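Local coordinates for serpin (Taeniopygia guttata, PDB 5HGC), which binds cortisol and, as a member of the serpin family, probably acts as an inhibitor of serine proteases, at residues A[79-84]-A[121-126]; A[144-149]-A[155-160]; A[189-194]-A[270-275]. One frame throughout, in Å; residues are numbered along the deposited sequence.

Contact 1: A[79-84]-A[121-126]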
loop_
_atom_site.group_PDB
_atom_site.type_symbol
_atom_site.label_atom_id
_atom_site.label_comp_id
_atom_site.label_asym_id
_atom_site.label_seq_id
_atom_site.Cartn_x
_atom_site.Cartn_y
_atom_site.Cartn_z
ATOM N N GLU A 79 -14.963 0.530 13.149
ATOM C CA GLU A 79 -15.009 -0.891 13.536
ATOM C C GLU A 79 -14.302 -1.718 12.488
ATOM O O GLU A 79 -13.493 -2.611 12.828
ATOM C CB GLU A 79 -16.434 -1.376 13.622
ATOM C CG GLU A 79 -16.907 -1.580 15.034
ATOM C CD GLU A 79 -18.396 -1.312 15.180
ATOM O OE1 GLU A 79 -19.180 -1.595 14.228
ATOM O OE2 GLU A 79 -18.774 -0.807 16.264
ATOM N N GLY A 80 -14.617 -1.378 11.221
ATOM C CA GLY A 80 -14.060 -1.965 10.026
ATOM C C GLY A 80 -12.554 -1.895 10.040
ATOM O O GLY A 80 -11.870 -2.951 9.893
ATOM N N PHE A 81 -12.025 -0.669 10.231
ATOM C CA PHE A 81 -10.596 -0.486 10.172
ATOM C C PHE A 81 -9.940 -1.096 11.392
ATOM O O PHE A 81 -8.841 -1.615 11.277
ATOM C CB PHE A 81 -10.215 0.975 10.063
ATOM C CG PHE A 81 -10.358 1.528 8.701
ATOM C CD1 PHE A 81 -9.486 1.107 7.655
ATOM C CD2 PHE A 81 -11.359 2.500 8.424
ATOM C CE1 PHE A 81 -9.651 1.624 6.357
ATOM C CE2 PHE A 81 -11.503 3.025 7.127
ATOM C CZ PHE A 81 -10.644 2.597 6.102
ATOM N N HIS A 82 -10.591 -1.063 12.559
ATOM C CA HIS A 82 -9.961 -1.780 13.669
ATOM C C HIS A 82 -9.826 -3.305 13.354
ATOM O O HIS A 82 -8.840 -4.021 13.696
ATOM C CB HIS A 82 -10.724 -1.586 14.983
ATOM C CG HIS A 82 -10.213 -2.477 16.062
ATOM N ND1 HIS A 82 -8.977 -2.290 16.649
ATOM C CD2 HIS A 82 -10.695 -3.632 16.570
ATOM C CE1 HIS A 82 -8.733 -3.274 17.496
ATOM N NE2 HIS A 82 -9.768 -4.090 17.485
ATOM N N ASN A 83 -10.859 -3.833 12.731
ATOM C CA ASN A 83 -10.868 -5.255 12.454
ATOM C C ASN A 83 -9.799 -5.554 11.400
ATOM O O ASN A 83 -9.030 -6.522 11.536
ATOM C CB ASN A 83 -12.275 -5.673 12.044
ATOM C CG ASN A 83 -12.414 -7.153 11.719
ATOM O OD1 ASN A 83 -13.227 -7.454 10.892
ATOM N ND2 ASN A 83 -11.664 -8.062 12.366
ATOM N N LEU A 84 -9.717 -4.688 10.400
ATOM C CA LEU A 84 -8.693 -4.799 9.392
ATOM C C LEU A 84 -7.276 -4.746 9.954
ATOM O O LEU A 84 -6.490 -5.657 9.674
ATOM C CB LEU A 84 -8.933 -3.725 8.337
ATOM C CG LEU A 84 -8.078 -3.615 7.091
ATOM C CD1 LEU A 84 -8.048 -4.955 6.323
ATOM C CD2 LEU A 84 -8.764 -2.517 6.305
ATOM N N ALA A 121 -6.857 2.504 20.812
ATOM C CA ALA A 121 -7.673 1.289 20.873
ATOM C C ALA A 121 -8.035 0.876 19.471
ATOM O O ALA A 121 -7.863 -0.293 19.131
ATOM C CB ALA A 121 -8.945 1.492 21.721
ATOM N N LEU A 122 -8.487 1.826 18.649
ATOM C CA LEU A 122 -8.950 1.485 17.308
ATOM C C LEU A 122 -7.842 1.257 16.288
ATOM O O LEU A 122 -7.940 0.371 15.446
ATOM C CB LEU A 122 -9.941 2.512 16.782
ATOM C CG LEU A 122 -11.310 2.541 17.453
ATOM C CD1 LEU A 122 -12.057 3.826 17.033
ATOM C CD2 LEU A 122 -12.099 1.297 17.068
ATOM N N TYR A 123 -6.784 2.053 16.373
ATOM C CA TYR A 123 -5.883 2.229 15.256
ATOM C C TYR A 123 -4.486 1.996 15.706
ATOM O O TYR A 123 -3.560 2.242 14.952
ATOM C CB TYR A 123 -6.012 3.624 14.648
ATOM C CG TYR A 123 -7.288 3.823 13.852
ATOM C CD1 TYR A 123 -7.417 3.286 12.555
ATOM C CD2 TYR A 123 -8.372 4.517 14.380
ATOM C CE1 TYR A 123 -8.606 3.416 11.828
ATOM C CE2 TYR A 123 -9.546 4.681 13.660
ATOM C CZ TYR A 123 -9.676 4.108 12.391
ATOM O OH TYR A 123 -10.833 4.265 11.655
ATOM N N GLN A 124 -4.295 1.538 16.945
ATOM C CA GLN A 124 -2.920 1.384 17.486
ATOM C C GLN A 124 -2.019 2.647 17.294
ATOM O O GLN A 124 -0.827 2.512 17.075
ATOM C CB GLN A 124 -2.201 0.143 16.917
ATOM C CG GLN A 124 -3.014 -1.149 16.634
ATOM C CD GLN A 124 -2.206 -2.214 15.797
ATOM O OE1 GLN A 124 -1.316 -1.872 14.967
ATOM N NE2 GLN A 124 -2.525 -3.504 16.009
ATOM N N LEU A 125 -2.580 3.852 17.336
ATOM C CA LEU A 125 -1.795 5.081 17.203
ATOM C C LEU A 125 -0.762 5.271 18.318
ATOM O O LEU A 125 -1.059 5.134 19.552
ATOM C CB LEU A 125 -2.697 6.317 17.170
ATOM C CG LEU A 125 -1.937 7.661 17.308
ATOM C CD1 LEU A 125 -1.147 7.950 16.044
ATOM C CD2 LEU A 125 -2.855 8.848 17.621
ATOM N N GLU A 126 0.449 5.608 17.872
ATOM C CA GLU A 126 1.451 6.199 18.785
ATOM C C GLU A 126 1.540 7.659 18.455
ATOM O O GLU A 126 1.750 7.986 17.276
ATOM C CB GLU A 126 2.842 5.578 18.624
ATOM C CG GLU A 126 2.809 4.108 18.976
ATOM C CD GLU A 126 4.159 3.416 18.991
ATOM O OE1 GLU A 126 5.124 3.852 18.327
ATOM O OE2 GLU A 126 4.265 2.407 19.707
#

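Contact 2: A[144-149]-A[155-160]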
loop_
_atom_site.group_PDB
_atom_site.type_symbol
_atom_site.label_atom_id
_atom_site.label_comp_id
_atom_site.label_asym_id
_atom_site.label_seq_id
_atom_site.Cartn_x
_atom_site.Cartn_y
_atom_site.Cartn_z
ATOM N N ASP A 144 14.988 7.816 13.699
ATOM C CA ASP A 144 15.374 6.756 14.604
ATOM C C ASP A 144 14.167 5.942 15.035
ATOM O O ASP A 144 14.272 4.714 15.246
ATOM C CB ASP A 144 16.068 7.323 15.831
ATOM C CG ASP A 144 17.483 7.830 15.522
ATOM O OD1 ASP A 144 18.016 7.541 14.412
ATOM O OD2 ASP A 144 18.050 8.527 16.394
ATOM N N TYR A 145 13.029 6.634 15.155
ATOM C CA TYR A 145 11.805 6.005 15.563
ATOM C C TYR A 145 11.335 5.024 14.486
ATOM O O TYR A 145 11.042 3.831 14.800
ATOM C CB TYR A 145 10.758 7.045 15.883
ATOM C CG TYR A 145 9.401 6.450 15.981
ATOM C CD1 TYR A 145 9.019 5.677 17.107
ATOM C CD2 TYR A 145 8.461 6.625 14.909
ATOM C CE1 TYR A 145 7.750 5.119 17.168
ATOM C CE2 TYR A 145 7.205 6.048 14.961
ATOM C CZ TYR A 145 6.865 5.319 16.100
ATOM O OH TYR A 145 5.624 4.828 16.162
ATOM N N ILE A 146 11.304 5.509 13.235
ATOM C CA ILE A 146 10.919 4.676 12.073
ATOM C C ILE A 146 11.878 3.526 11.922
ATOM O O ILE A 146 11.445 2.398 11.697
ATOM C CB ILE A 146 10.828 5.445 10.745
ATOM C CG1 ILE A 146 10.070 6.782 10.938
ATOM C CG2 ILE A 146 10.176 4.590 9.648
ATOM C CD1 ILE A 146 8.592 6.700 11.296
ATOM N N GLU A 147 13.165 3.794 12.087
ATOM C CA GLU A 147 14.146 2.750 11.970
ATOM C C GLU A 147 13.984 1.656 13.022
ATOM O O GLU A 147 14.074 0.461 12.706
ATOM C CB GLU A 147 15.545 3.333 12.009
ATOM C CG GLU A 147 16.643 2.279 11.954
ATOM C CD GLU A 147 18.002 2.924 11.877
ATOM O OE1 GLU A 147 18.048 4.171 11.695
ATOM O OE2 GLU A 147 19.011 2.189 11.989
ATOM N N ARG A 148 13.730 2.059 14.253
ATOM C CA ARG A 148 13.696 1.108 15.334
ATOM C C ARG A 148 12.425 0.265 15.217
ATOM O O ARG A 148 12.435 -0.951 15.450
ATOM C CB ARG A 148 13.789 1.833 16.683
ATOM C CG ARG A 148 14.007 0.880 17.820
ATOM C CD ARG A 148 14.690 1.510 19.011
ATOM N NE ARG A 148 14.935 0.452 19.998
ATOM C CZ ARG A 148 15.501 0.595 21.202
ATOM N NH1 ARG A 148 15.937 1.780 21.673
ATOM N NH2 ARG A 148 15.628 -0.490 21.954
ATOM N N LYS A 149 11.351 0.939 14.820
ATOM C CA LYS A 149 10.008 0.383 14.710
ATOM C C LYS A 149 10.009 -0.686 13.589
ATOM O O LYS A 149 9.286 -1.669 13.672
ATOM C CB LYS A 149 9.038 1.562 14.438
ATOM C CG LYS A 149 7.637 1.557 15.040
ATOM C CD LYS A 149 7.484 0.857 16.378
ATOM C CE LYS A 149 6.098 1.076 16.974
ATOM N NZ LYS A 149 4.867 0.388 16.451
ATOM N N THR A 155 14.431 3.566 7.067
ATOM C CA THR A 155 15.130 4.655 7.765
ATOM C C THR A 155 14.746 5.952 7.018
ATOM O O THR A 155 14.106 5.913 5.951
ATOM C CB THR A 155 16.659 4.431 7.703
ATOM O OG1 THR A 155 17.021 4.322 6.333
ATOM C CG2 THR A 155 17.116 3.112 8.383
ATOM N N ASN A 156 15.133 7.097 7.553
ATOM C CA ASN A 156 14.995 8.378 6.798
ATOM C C ASN A 156 13.628 8.692 6.246
ATOM O O ASN A 156 13.536 9.144 5.092
ATOM C CB ASN A 156 15.985 8.514 5.621
ATOM C CG ASN A 156 17.439 8.414 6.043
ATOM O OD1 ASN A 156 17.822 8.784 7.169
ATOM N ND2 ASN A 156 18.271 7.916 5.127
ATOM N N LEU A 157 12.592 8.495 7.064
ATOM C CA LEU A 157 11.262 8.989 6.754
ATOM C C LEU A 157 11.199 10.478 6.367
ATOM O O LEU A 157 10.598 10.809 5.343
ATOM C CB LEU A 157 10.274 8.706 7.892
ATOM C CG LEU A 157 8.783 9.029 7.580
ATOM C CD1 LEU A 157 8.151 8.081 6.561
ATOM C CD2 LEU A 157 7.904 9.112 8.825
ATOM N N VAL A 158 11.764 11.375 7.182
ATOM C CA VAL A 158 11.674 12.833 6.914
ATOM C C VAL A 158 13.071 13.474 6.803
ATOM O O VAL A 158 14.020 12.944 7.390
ATOM C CB VAL A 158 10.835 13.562 7.991
ATOM C CG1 VAL A 158 9.365 13.228 7.835
ATOM C CG2 VAL A 158 11.304 13.205 9.394
ATOM N N LYS A 159 13.181 14.584 6.056
ATOM C CA LYS A 159 14.433 15.356 5.816
ATOM C C LYS A 159 13.979 16.800 5.672
ATOM O O LYS A 159 12.947 17.050 5.026
ATOM C CB LYS A 159 15.169 14.938 4.510
ATOM N N ASP A 160 14.726 17.741 6.265
ATOM C CA ASP A 160 14.386 19.200 6.222
ATOM C C ASP A 160 12.907 19.506 6.575
ATOM O O ASP A 160 12.089 19.779 5.659
ATOM C CB ASP A 160 14.712 19.823 4.833
ATOM C CG ASP A 160 16.194 19.736 4.460
ATOM O OD1 ASP A 160 17.078 19.981 5.325
ATOM O OD2 ASP A 160 16.469 19.433 3.275
#

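Contact 3: A[189-194]-A[270-275]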
loop_
_atom_site.group_PDB
_atom_site.type_symbol
_atom_site.label_atom_id
_atom_site.label_comp_id
_atom_site.label_asym_id
_atom_site.label_seq_id
_atom_site.Cartn_x
_atom_site.Cartn_y
_atom_site.Cartn_z
ATOM N N GLU A 189 19.486 -15.765 -12.499
ATOM C CA GLU A 189 20.608 -15.304 -13.319
ATOM C C GLU A 189 20.319 -13.877 -13.707
ATOM O O GLU A 189 19.143 -13.517 -13.887
ATOM C CB GLU A 189 20.718 -16.080 -14.662
ATOM C CG GLU A 189 20.561 -17.606 -14.656
ATOM C CD GLU A 189 21.676 -18.390 -13.919
ATOM O OE1 GLU A 189 21.442 -19.598 -13.620
ATOM O OE2 GLU A 189 22.778 -17.830 -13.636
ATOM N N GLU A 190 21.356 -13.052 -13.822
ATOM C CA GLU A 190 21.129 -11.668 -14.227
ATOM C C GLU A 190 20.741 -11.658 -15.688
ATOM O O GLU A 190 21.385 -12.313 -16.505
ATOM C CB GLU A 190 22.296 -10.699 -13.889
ATOM C CG GLU A 190 23.616 -10.850 -14.649
ATOM C CD GLU A 190 24.399 -9.539 -14.755
ATOM O OE1 GLU A 190 25.169 -9.384 -15.725
ATOM O OE2 GLU A 190 24.238 -8.654 -13.882
ATOM N N ARG A 191 19.638 -10.967 -15.972
ATOM C CA ARG A 191 19.059 -10.856 -17.294
ATOM C C ARG A 191 18.657 -9.416 -17.509
ATOM O O ARG A 191 18.685 -8.614 -16.581
ATOM C CB ARG A 191 17.827 -11.756 -17.431
ATOM C CG ARG A 191 18.140 -13.233 -17.657
ATOM C CD ARG A 191 16.870 -14.071 -17.710
ATOM N NE ARG A 191 16.138 -13.921 -18.966
ATOM C CZ ARG A 191 16.213 -14.767 -19.984
ATOM N NH1 ARG A 191 15.494 -14.552 -21.080
ATOM N NH2 ARG A 191 16.993 -15.833 -19.897
ATOM N N GLU A 192 18.268 -9.111 -18.732
ATOM C CA GLU A 192 18.024 -7.776 -19.112
ATOM C C GLU A 192 16.596 -7.384 -18.848
ATOM O O GLU A 192 15.683 -8.172 -19.095
ATOM C CB GLU A 192 18.345 -7.606 -20.585
ATOM C CG GLU A 192 19.822 -7.353 -20.832
ATOM C CD GLU A 192 20.145 -7.084 -22.292
ATOM O OE1 GLU A 192 19.262 -7.271 -23.184
ATOM O OE2 GLU A 192 21.308 -6.695 -22.532
ATOM N N PHE A 193 16.421 -6.145 -18.370
ATOM C CA PHE A 193 15.123 -5.558 -18.115
ATOM C C PHE A 193 15.060 -4.295 -18.938
ATOM O O PHE A 193 15.967 -3.449 -18.867
ATOM C CB PHE A 193 14.936 -5.255 -16.596
ATOM C CG PHE A 193 13.540 -4.838 -16.243
ATOM C CD1 PHE A 193 13.091 -3.535 -16.504
ATOM C CD2 PHE A 193 12.648 -5.757 -15.679
ATOM C CE1 PHE A 193 11.783 -3.150 -16.246
ATOM C CE2 PHE A 193 11.328 -5.374 -15.421
ATOM C CZ PHE A 193 10.900 -4.066 -15.692
ATOM N N PHE A 194 13.966 -4.133 -19.676
ATOM C CA PHE A 194 13.831 -3.046 -20.643
ATOM C C PHE A 194 12.939 -1.967 -20.085
ATOM O O PHE A 194 11.729 -2.056 -20.165
ATOM C CB PHE A 194 13.437 -3.564 -22.072
ATOM C CG PHE A 194 14.295 -4.747 -22.518
ATOM C CD1 PHE A 194 15.613 -4.542 -22.998
ATOM C CD2 PHE A 194 13.841 -6.086 -22.339
ATOM C CE1 PHE A 194 16.441 -5.633 -23.323
ATOM C CE2 PHE A 194 14.667 -7.168 -22.667
ATOM C CZ PHE A 194 15.967 -6.938 -23.164
ATOM N N ASN A 270 6.710 -21.435 -17.886
ATOM C CA ASN A 270 7.993 -20.953 -17.459
ATOM C C ASN A 270 7.806 -19.523 -17.049
ATOM O O ASN A 270 7.275 -18.707 -17.854
ATOM C CB ASN A 270 8.951 -21.039 -18.618
ATOM C CG ASN A 270 9.202 -22.474 -18.989
ATOM O OD1 ASN A 270 9.633 -23.263 -18.144
ATOM N ND2 ASN A 270 8.822 -22.851 -20.202
ATOM N N LEU A 271 8.189 -19.241 -15.798
ATOM C CA LEU A 271 7.957 -17.929 -15.185
ATOM C C LEU A 271 9.289 -17.329 -14.821
ATOM O O LEU A 271 10.114 -17.976 -14.133
ATOM C CB LEU A 271 7.013 -17.981 -13.976
ATOM C CG LEU A 271 6.593 -16.615 -13.404
ATOM C CD1 LEU A 271 5.856 -15.681 -14.372
ATOM C CD2 LEU A 271 5.768 -16.854 -12.132
ATOM N N TYR A 272 9.484 -16.117 -15.336
ATOM C CA TYR A 272 10.637 -15.332 -15.067
ATOM C C TYR A 272 10.164 -14.058 -14.402
ATOM O O TYR A 272 9.318 -13.319 -14.936
ATOM C CB TYR A 272 11.397 -15.020 -16.354
ATOM C CG TYR A 272 12.119 -16.202 -16.933
ATOM C CD1 TYR A 272 13.429 -16.510 -16.539
ATOM C CD2 TYR A 272 11.505 -17.010 -17.891
ATOM C CE1 TYR A 272 14.099 -17.601 -17.070
ATOM C CE2 TYR A 272 12.163 -18.092 -18.428
ATOM C CZ TYR A 272 13.457 -18.383 -18.015
ATOM O OH TYR A 272 14.083 -19.487 -18.528
ATOM N N PHE A 273 10.710 -13.801 -13.223
ATOM C CA PHE A 273 10.262 -12.667 -12.417
ATOM C C PHE A 273 11.418 -12.074 -11.657
ATOM O O PHE A 273 12.168 -12.813 -11.079
ATOM C CB PHE A 273 9.133 -13.055 -11.466
ATOM C CG PHE A 273 8.466 -11.872 -10.855
ATOM C CD1 PHE A 273 7.681 -11.034 -11.629
ATOM C CD2 PHE A 273 8.678 -11.553 -9.517
ATOM C CE1 PHE A 273 7.071 -9.915 -11.094
ATOM C CE2 PHE A 273 8.080 -10.415 -8.950
ATOM C CZ PHE A 273 7.269 -9.592 -9.745
ATOM N N PRO A 274 11.590 -10.745 -11.675
ATOM C CA PRO A 274 12.821 -10.220 -11.043
ATOM C C PRO A 274 12.882 -10.357 -9.477
ATOM O O PRO A 274 11.859 -10.222 -8.814
ATOM C CB PRO A 274 12.816 -8.753 -11.454
ATOM C CG PRO A 274 11.405 -8.420 -11.736
ATOM C CD PRO A 274 10.790 -9.669 -12.291
ATOM N N LYS A 275 14.050 -10.720 -8.937
ATOM C CA LYS A 275 14.392 -10.486 -7.548
ATOM C C LYS A 275 14.724 -9.010 -7.421
ATOM O O LYS A 275 15.660 -8.543 -8.040
ATOM C CB LYS A 275 15.597 -11.322 -7.132
ATOM C CG LYS A 275 16.137 -10.988 -5.743
ATOM C CD LYS A 275 17.351 -11.821 -5.345
ATOM C CE LYS A 275 18.276 -11.040 -4.414
ATOM N NZ LYS A 275 19.342 -11.935 -3.903
#

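Contact 1: A[79-84]-A[121-126]
Tyr-123 sets CE1 and the hydroxyl of its ring against CB of Phe-81, the two side chains crossing obliquely with CE1 3.4 Å from that CB. The Phe-81 ring then leads away toward helices 12-29 and 39-52, while the Tyr-123 hydroxyl is hydrogen-bonded to ND1 of His-78, on helix 74-89. His-82 makes the polar link. With CG anti to its backbone N (chi1 171°), the imidazole reaches the end of helix 113-123, and ND1 donates to Leu-122 O at 3.1 Å with a 150° angle at the hydrogen. The acceptor lies in the imidazole plane, although ND1 itself sits above the carbonyl plane. His-82 CA makes a CH...O contact with the same oxygen (3.4 Å), which is thus approached twice from one residue. An alanine here would remove the imidazole and is likely to leave the Leu-122 carbonyl without this donor. CD2 of Leu-122 packs on His-82 CB at 3.8 Å. The Leu-122 side chain also comes within about 4 Å of the bound diamino sugar, whose pocket includes His-78. By their order in the chain, helices 74-89 and 113-123 are serpin helices D and E, packed here beside helix B (39-52) and next to the sugar site.

Contact 2: A[144-149]-A[155-160]
The last turns of helix 135-149 and the chain that follows them form a tight reversal: after only five intervening residues, segment 155-160 has no regular secondary structure and heads back roughly against the helix direction. The backbones come closest at Glu-147 and Thr-155, whose CA atoms are 4.7 Å apart, yet no hydrogen bond joins the two segments. This is the serpin helix F and its return loop, which lie over a face of the central beta-sheet. Asn-156, with positive phi, turns the chain, and just beyond the contact Asn-143 OD1 accepts a hydrogen bond from Val-158 N.

The buried half of the contact is apolar. Ile-146 and Leu-157 point at each other and cross at about a right angle, with Ile-146 CD1 3.5 Å from Leu-157 CD2. Further back, Ile-146 CG1 meets Leu-157 CB at 3.6 Å. On the sheet side Ile-146 touches Phe-172, and Leu-157 reaches Ala-170 and Val-318, so the pair packs between the helix and strands 167-176 and 316-325. In inhibitory serpins this is the sheet that opens to take up the reactive loop.

Nearer the surface, Glu-147 and Thr-155 run side by side and point the same way. A chi1 of 177° swings CG of Glu-147 to the side opposite its own N, and the chain continues extended, which brings its stem and carboxylate alongside one methyl group. Thr-155 CG2 lies 3.7 Å from Glu-147 CG and 3.6 Å from Glu-147 OE1, whereas Thr-155 OG1 stays 5.5 Å from that oxygen.

Contact 3: A[189-194]-A[270-275]
Arg-191 spreads its guanidinium over the ring of Tyr-272 in a cation-pi contact, the two planes inclined by roughly 30°. CZ of Arg-191 stands 4.9 Å from the centroid of the Tyr-272 ring and 23° off its normal, so the charge lies over the face but displaced from the centre. Both residues belong to serpin sheet C, where strands 189-194 and 265-283 each pair with strand 200-209, one on either side. The side chains therefore reach across an intervening strand, and no hydrogen bond connects the segments.

The arginine chain folds at its outer end (chi3 75°), turning the guanidinium to the tyrosine. A salt bridge from its NE to Glu-350 OE2 holds the group from strand 348-350, which pairs with 265-283, and probably helps to balance its charge. Tyr-272 is in turn flanked by Tyr-207. Because Arg-191 was modelled in two conformations, the cation-pi contact is that of one of them, and its occupancy is uncertain.

Along the same two strands Phe-193 and Pro-274 both pack on Phe-355. The closest atoms across the contact are Arg-191 CD and Tyr-272 CD1, 4.4 Å apart.

Contacts 1 and 2 are partly buried: contact 1 joins two helices, contact 2 one helix and its return loop against the sheet. Contact 3 is a surface side-chain contact across sheet C, on the opposite side of the chain's centre from contact 1. Contact 1 mixes ring packing with a side-chain to backbone hydrogen bond; contact 2 relies on aliphatic packing; contact 3 rests on a charge over an aromatic face. No helix or strand is common to two contacts, but strand 126-130, beginning where segment 121-126 ends, brings contact 1 to helix 135-149: Glu-126 OE1 and the Tyr-145 hydroxyl lie close enough for a probable hydrogen bond, though the modelled distance is doubtfully short. Contact 3 touches neither.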